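PDB 1Y9Q: transcriptional regulator, HTH_3 family from Vibrio cholerae, which probably binds DNA and regulates transcription, pairing a helix-turn-helix domain with a cupin domain that holds zinc and D-methionine in this crystal. Local coordinates for residues A[14-19]-A[42-47]; A[66-71]-A[76-81]. One frame throughout, in Å; residues are numbered along the deposited sequence.

Interaction 1 of 2, residues A[14-19]-A[42-47]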
# COMPACT_ATOMS: atom_id res chain seq x y z
N ASN A 14 -4.58 -4.04 -26.08
CA ASN A 14 -5.00 -5.20 -26.85
C ASN A 14 -4.92 -6.53 -26.09
O ASN A 14 -5.85 -7.34 -26.17
CB ASN A 14 -4.20 -5.29 -28.15
CG ASN A 14 -4.43 -4.09 -29.07
OD1 ASN A 14 -5.50 -3.48 -29.05
ND2 ASN A 14 -3.43 -3.76 -29.88
N GLN A 15 -3.83 -6.78 -25.38
CA GLN A 15 -3.71 -8.05 -24.66
C GLN A 15 -4.65 -8.13 -23.46
O GLN A 15 -5.19 -9.19 -23.16
CB GLN A 15 -2.27 -8.30 -24.22
CG GLN A 15 -2.02 -9.69 -23.58
CD GLN A 15 -2.43 -10.86 -24.47
OE1 GLN A 15 -2.79 -10.69 -25.64
NE2 GLN A 15 -2.37 -12.07 -23.91
N LEU A 16 -4.87 -7.00 -22.78
CA LEU A 16 -5.78 -7.00 -21.63
C LEU A 16 -7.16 -7.42 -22.10
O LEU A 16 -7.83 -8.22 -21.46
CB LEU A 16 -5.87 -5.62 -21.00
CG LEU A 16 -7.01 -5.44 -19.98
CD1 LEU A 16 -6.94 -6.53 -18.91
CD2 LEU A 16 -6.93 -4.05 -19.34
N LYS A 17 -7.58 -6.86 -23.23
CA LYS A 17 -8.88 -7.18 -23.79
C LYS A 17 -8.93 -8.67 -24.14
O LYS A 17 -9.91 -9.35 -23.84
CB LYS A 17 -9.13 -6.34 -25.05
CG LYS A 17 -10.56 -6.40 -25.56
CD LYS A 17 -10.72 -5.52 -26.80
CE LYS A 17 -12.15 -5.56 -27.32
NZ LYS A 17 -12.32 -4.65 -28.49
N ASN A 18 -7.87 -9.18 -24.75
CA ASN A 18 -7.82 -10.60 -25.12
C ASN A 18 -7.95 -11.46 -23.86
O ASN A 18 -8.78 -12.36 -23.80
CB ASN A 18 -6.52 -10.93 -25.84
CG ASN A 18 -6.56 -12.28 -26.52
OD1 ASN A 18 -6.88 -13.30 -25.89
ND2 ASN A 18 -6.22 -12.30 -27.81
N LEU A 19 -7.12 -11.17 -22.86
CA LEU A 19 -7.15 -11.93 -21.61
C LEU A 19 -8.55 -11.89 -21.00
O LEU A 19 -9.07 -12.93 -20.57
CB LEU A 19 -6.13 -11.36 -20.61
CG LEU A 19 -4.65 -11.56 -20.96
CD1 LEU A 19 -3.77 -10.82 -19.96
CD2 LEU A 19 -4.32 -13.06 -20.96
N GLY A 42 -11.72 0.49 -18.81
CA GLY A 42 -12.20 0.85 -20.13
C GLY A 42 -11.19 1.72 -20.85
O GLY A 42 -10.90 1.53 -22.03
N GLN A 43 -10.64 2.70 -20.13
CA GLN A 43 -9.65 3.61 -20.69
C GLN A 43 -8.39 2.85 -21.12
O GLN A 43 -7.79 3.16 -22.15
CB GLN A 43 -9.27 4.68 -19.67
CG GLN A 43 -10.45 5.54 -19.20
CD GLN A 43 -10.04 6.60 -18.18
OE1 GLN A 43 -9.43 6.29 -17.16
NE2 GLN A 43 -10.39 7.85 -18.46
N ILE A 44 -7.98 1.87 -20.32
CA ILE A 44 -6.79 1.09 -20.65
C ILE A 44 -7.00 0.31 -21.94
O ILE A 44 -6.14 0.30 -22.82
CB ILE A 44 -6.42 0.11 -19.51
CG1 ILE A 44 -5.98 0.89 -18.27
CG2 ILE A 44 -5.30 -0.82 -19.97
CD1 ILE A 44 -5.75 0.03 -17.04
N GLU A 45 -8.15 -0.36 -22.05
CA GLU A 45 -8.43 -1.14 -23.25
C GLU A 45 -8.58 -0.27 -24.49
O GLU A 45 -8.40 -0.74 -25.61
CB GLU A 45 -9.68 -2.00 -23.06
CG GLU A 45 -9.56 -3.05 -21.96
CD GLU A 45 -10.63 -4.14 -22.06
OE1 GLU A 45 -11.68 -3.89 -22.69
OE2 GLU A 45 -10.42 -5.24 -21.50
N ARG A 46 -8.91 1.01 -24.30
CA ARG A 46 -9.06 1.92 -25.44
C ARG A 46 -7.75 2.64 -25.76
O ARG A 46 -7.68 3.42 -26.71
CB ARG A 46 -10.15 2.96 -25.18
CG ARG A 46 -11.56 2.41 -25.27
CD ARG A 46 -12.57 3.55 -25.40
NE ARG A 46 -12.58 4.42 -24.23
CZ ARG A 46 -13.10 4.09 -23.05
NH1 ARG A 46 -13.66 2.90 -22.89
NH2 ARG A 46 -13.06 4.94 -22.04
N GLY A 47 -6.72 2.39 -24.95
CA GLY A 47 -5.44 3.03 -25.17
C GLY A 47 -5.44 4.49 -24.74
O GLY A 47 -4.66 5.29 -25.25
O HOH W 1 -7.80 -2.46 -27.59

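Interaction 2 of 2, residues A[66-71]-A[76-81]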
# COMPACT_ATOMS: atom_id res chain seq x y z
N SER A 66 -0.46 -14.25 -14.97
CA SER A 66 0.91 -13.86 -14.64
C SER A 66 1.15 -12.47 -15.21
O SER A 66 0.38 -12.01 -16.05
CB SER A 66 1.89 -14.84 -15.26
OG SER A 66 1.79 -14.78 -16.67
N PHE A 67 2.21 -11.82 -14.76
CA PHE A 67 2.56 -10.49 -15.27
C PHE A 67 2.96 -10.71 -16.73
O PHE A 67 2.65 -9.90 -17.61
CB PHE A 67 3.73 -9.92 -14.46
CG PHE A 67 4.16 -8.54 -14.88
CD1 PHE A 67 3.47 -7.42 -14.46
CD2 PHE A 67 5.28 -8.37 -15.69
CE1 PHE A 67 3.88 -6.14 -14.83
CE2 PHE A 67 5.71 -7.10 -16.07
CZ PHE A 67 5.00 -5.98 -15.64
N SER A 68 3.64 -11.82 -16.99
CA SER A 68 4.10 -12.17 -18.33
C SER A 68 2.95 -12.29 -19.33
O SER A 68 3.14 -12.06 -20.53
CB SER A 68 4.86 -13.51 -18.31
OG SER A 68 6.01 -13.45 -17.50
N ALA A 69 1.77 -12.65 -18.85
CA ALA A 69 0.60 -12.82 -19.70
C ALA A 69 0.25 -11.56 -20.49
O ALA A 69 -0.37 -11.64 -21.56
CB ALA A 69 -0.60 -13.25 -18.86
N PHE A 70 0.64 -10.40 -19.98
CA PHE A 70 0.35 -9.14 -20.66
C PHE A 70 1.13 -8.98 -21.97
O PHE A 70 0.87 -8.06 -22.74
CB PHE A 70 0.65 -7.95 -19.75
CG PHE A 70 -0.45 -7.64 -18.78
CD1 PHE A 70 -0.25 -7.75 -17.41
CD2 PHE A 70 -1.71 -7.24 -19.25
CE1 PHE A 70 -1.28 -7.47 -16.51
CE2 PHE A 70 -2.74 -6.96 -18.36
CZ PHE A 70 -2.53 -7.07 -16.99
N PHE A 71 2.07 -9.88 -22.21
CA PHE A 71 2.89 -9.83 -23.42
C PHE A 71 2.87 -11.14 -24.22
O PHE A 71 3.64 -11.32 -25.16
CB PHE A 71 4.33 -9.49 -23.02
CG PHE A 71 4.43 -8.24 -22.19
CD1 PHE A 71 4.64 -7.00 -22.79
CD2 PHE A 71 4.27 -8.29 -20.81
CE1 PHE A 71 4.68 -5.84 -22.03
CE2 PHE A 71 4.30 -7.14 -20.04
CZ PHE A 71 4.51 -5.90 -20.65
N GLN A 76 8.49 -11.92 -27.35
CA GLN A 76 9.75 -11.20 -27.55
C GLN A 76 9.81 -9.85 -26.83
O GLN A 76 10.85 -9.49 -26.27
CB GLN A 76 9.97 -10.98 -29.05
CG GLN A 76 11.19 -10.13 -29.39
CD GLN A 76 11.28 -9.81 -30.87
OE1 GLN A 76 11.42 -10.70 -31.71
NE2 GLN A 76 11.19 -8.52 -31.21
N LEU A 77 8.70 -9.12 -26.85
CA LEU A 77 8.63 -7.80 -26.22
C LEU A 77 9.07 -7.77 -24.76
O LEU A 77 9.72 -6.82 -24.32
CB LEU A 77 7.20 -7.26 -26.29
CG LEU A 77 6.63 -6.95 -27.68
CD1 LEU A 77 5.20 -6.47 -27.54
CD2 LEU A 77 7.50 -5.91 -28.37
N LEU A 78 8.71 -8.81 -24.02
CA LEU A 78 9.04 -8.90 -22.60
C LEU A 78 10.53 -8.76 -22.31
O LEU A 78 10.93 -8.02 -21.40
CB LEU A 78 8.49 -10.21 -22.04
CG LEU A 78 8.41 -10.40 -20.52
CD1 LEU A 78 7.75 -9.19 -19.87
CD2 LEU A 78 7.62 -11.67 -20.22
N SER A 79 11.36 -9.46 -23.08
CA SER A 79 12.81 -9.41 -22.88
C SER A 79 13.43 -8.05 -23.21
O SER A 79 14.58 -7.79 -22.86
CB SER A 79 13.50 -10.50 -23.71
OG SER A 79 13.40 -10.22 -25.09
N SER A 80 12.67 -7.19 -23.89
CA SER A 80 13.17 -5.87 -24.27
C SER A 80 12.49 -4.75 -23.49
O SER A 80 12.99 -3.63 -23.43
CB SER A 80 12.98 -5.64 -25.77
OG SER A 80 13.78 -6.52 -26.53
N GLU A 81 11.34 -5.06 -22.89
CA GLU A 81 10.59 -4.08 -22.12
C GLU A 81 11.26 -3.84 -20.76
O GLU A 81 10.93 -4.49 -19.77
CB GLU A 81 9.15 -4.57 -21.92
CG GLU A 81 8.20 -3.56 -21.29
CD GLU A 81 8.08 -2.27 -22.08
OE1 GLU A 81 8.44 -2.26 -23.28
OE2 GLU A 81 7.61 -1.26 -21.51

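Interaction 1 of 2, residues A[14-19]-A[42-47]
Leu-16 reaches across from helix 5-22 to the last turn of helix 38-45, and the apolar part of the contact gathers around it. CD2 of Leu-16 sits 3.7 Å from CG2 of Ile-44, the branch that stands anti to the Ile-44 backbone N, and the two side chains cross at about a right angle. The same CD2 lies 3.8 Å from CG of Glu-45, so the aliphatic part of the glutamate extends this patch. Ile-59 of helix 53-63 packs on both Leu-16 and Ile-44 and joins the pair to the core of the helical domain.

Both segments belong to the helix-turn-helix region of an HTH_3 regulator, in which helices 27-34 and 38-45 probably form the helix-turn-helix itself, with 38-45 the likely recognition helix by family resemblance; here helix 5-22 packs against the C-terminal end of helix 38-45. That end is finished by a Schellman motif, with Gly-47 at positive phi and its N bonded to Ile-44 O at 3.0 Å.

The polar side belongs to Glu-45. Its chain is extended beyond CG and lays the carboxylate against the backbone of Lys-17, OE2 coming to 3.4 Å from CA of Lys-17. No salt bridge forms between these two residues: NZ of Lys-17 stays 5.9 Å from OE1 of Glu-45, and OE2 instead pairs with NE of Arg-20, further along helix 5-22. A single water spans the helices nearby, donating to OD1 of Asn-14 at 2.9 Å and to the carbonyl O of Glu-45 at 2.7 Å.

Interaction 2 of 2, residues A[66-71]-A[76-81]
The backbones come nearest at Phe-71 and Leu-78, whose CA atoms are 6.3 Å apart, where the chain leaves a short 3-10 turn at 68-70 and comes back as the weakly bonded helix 76-80. In this helix-turn-helix and cupin regulator, 66-71 follows helix 53-63, with Phe-70 packed into the helical bundle, and 76-81 leads on toward strand 90-99. No hydrogen bond crosses the contact, which is mostly apolar packing. Leu-78 supplies most of its own side, its two methyls going to different partners. With CG anti to the backbone N (chi1 -166°), chi2 near 49° parts the methyls, CD1 to the Phe-71 ring and CD2 to Ser-68. CD1 makes an off-centre CH-pi contact, 4.2 Å from the ring centroid and 30° off its normal. CB of Leu-77 adds to the packing at 4.3 Å from CD1 of Phe-71, and CG of Glu-81 approaches CE1 of Phe-71 obliquely, at 4.3 Å. Past these segments, Leu-78 rests on Thr-94 and Pro-97 of strand 90-99, so the helix also touches the cupin sheet. The other methyl, CD2 of Leu-78, lies 3.6 Å from OG of Ser-68, a hydroxyl already hydrogen-bonded to OE1 of Glu-105 and N of Tyr-98.

From the N terminus, helix 5-22 supplies the first half of interaction 1, and helix 27-34 intervenes before helix 38-45 brings the chain back to close that loop. Helix 53-63 follows, and only then does interaction 2 open, closing a much shorter loop over the four residues between 71 and 76. The two are in series, neither nesting nor crossing. They still meet in space: NE2 of Gln-15 probably hydrogen-bonds to O of Ala-69, and Leu-19 packs near Phe-70. Interaction 1 thus ties together helices of the probable DNA-binding region, while interaction 2 folds the chain after helix 53-63 back on itself, where Leu-77 and Glu-81 touch helix 5-22 and Leu-78 touches strand 90-99.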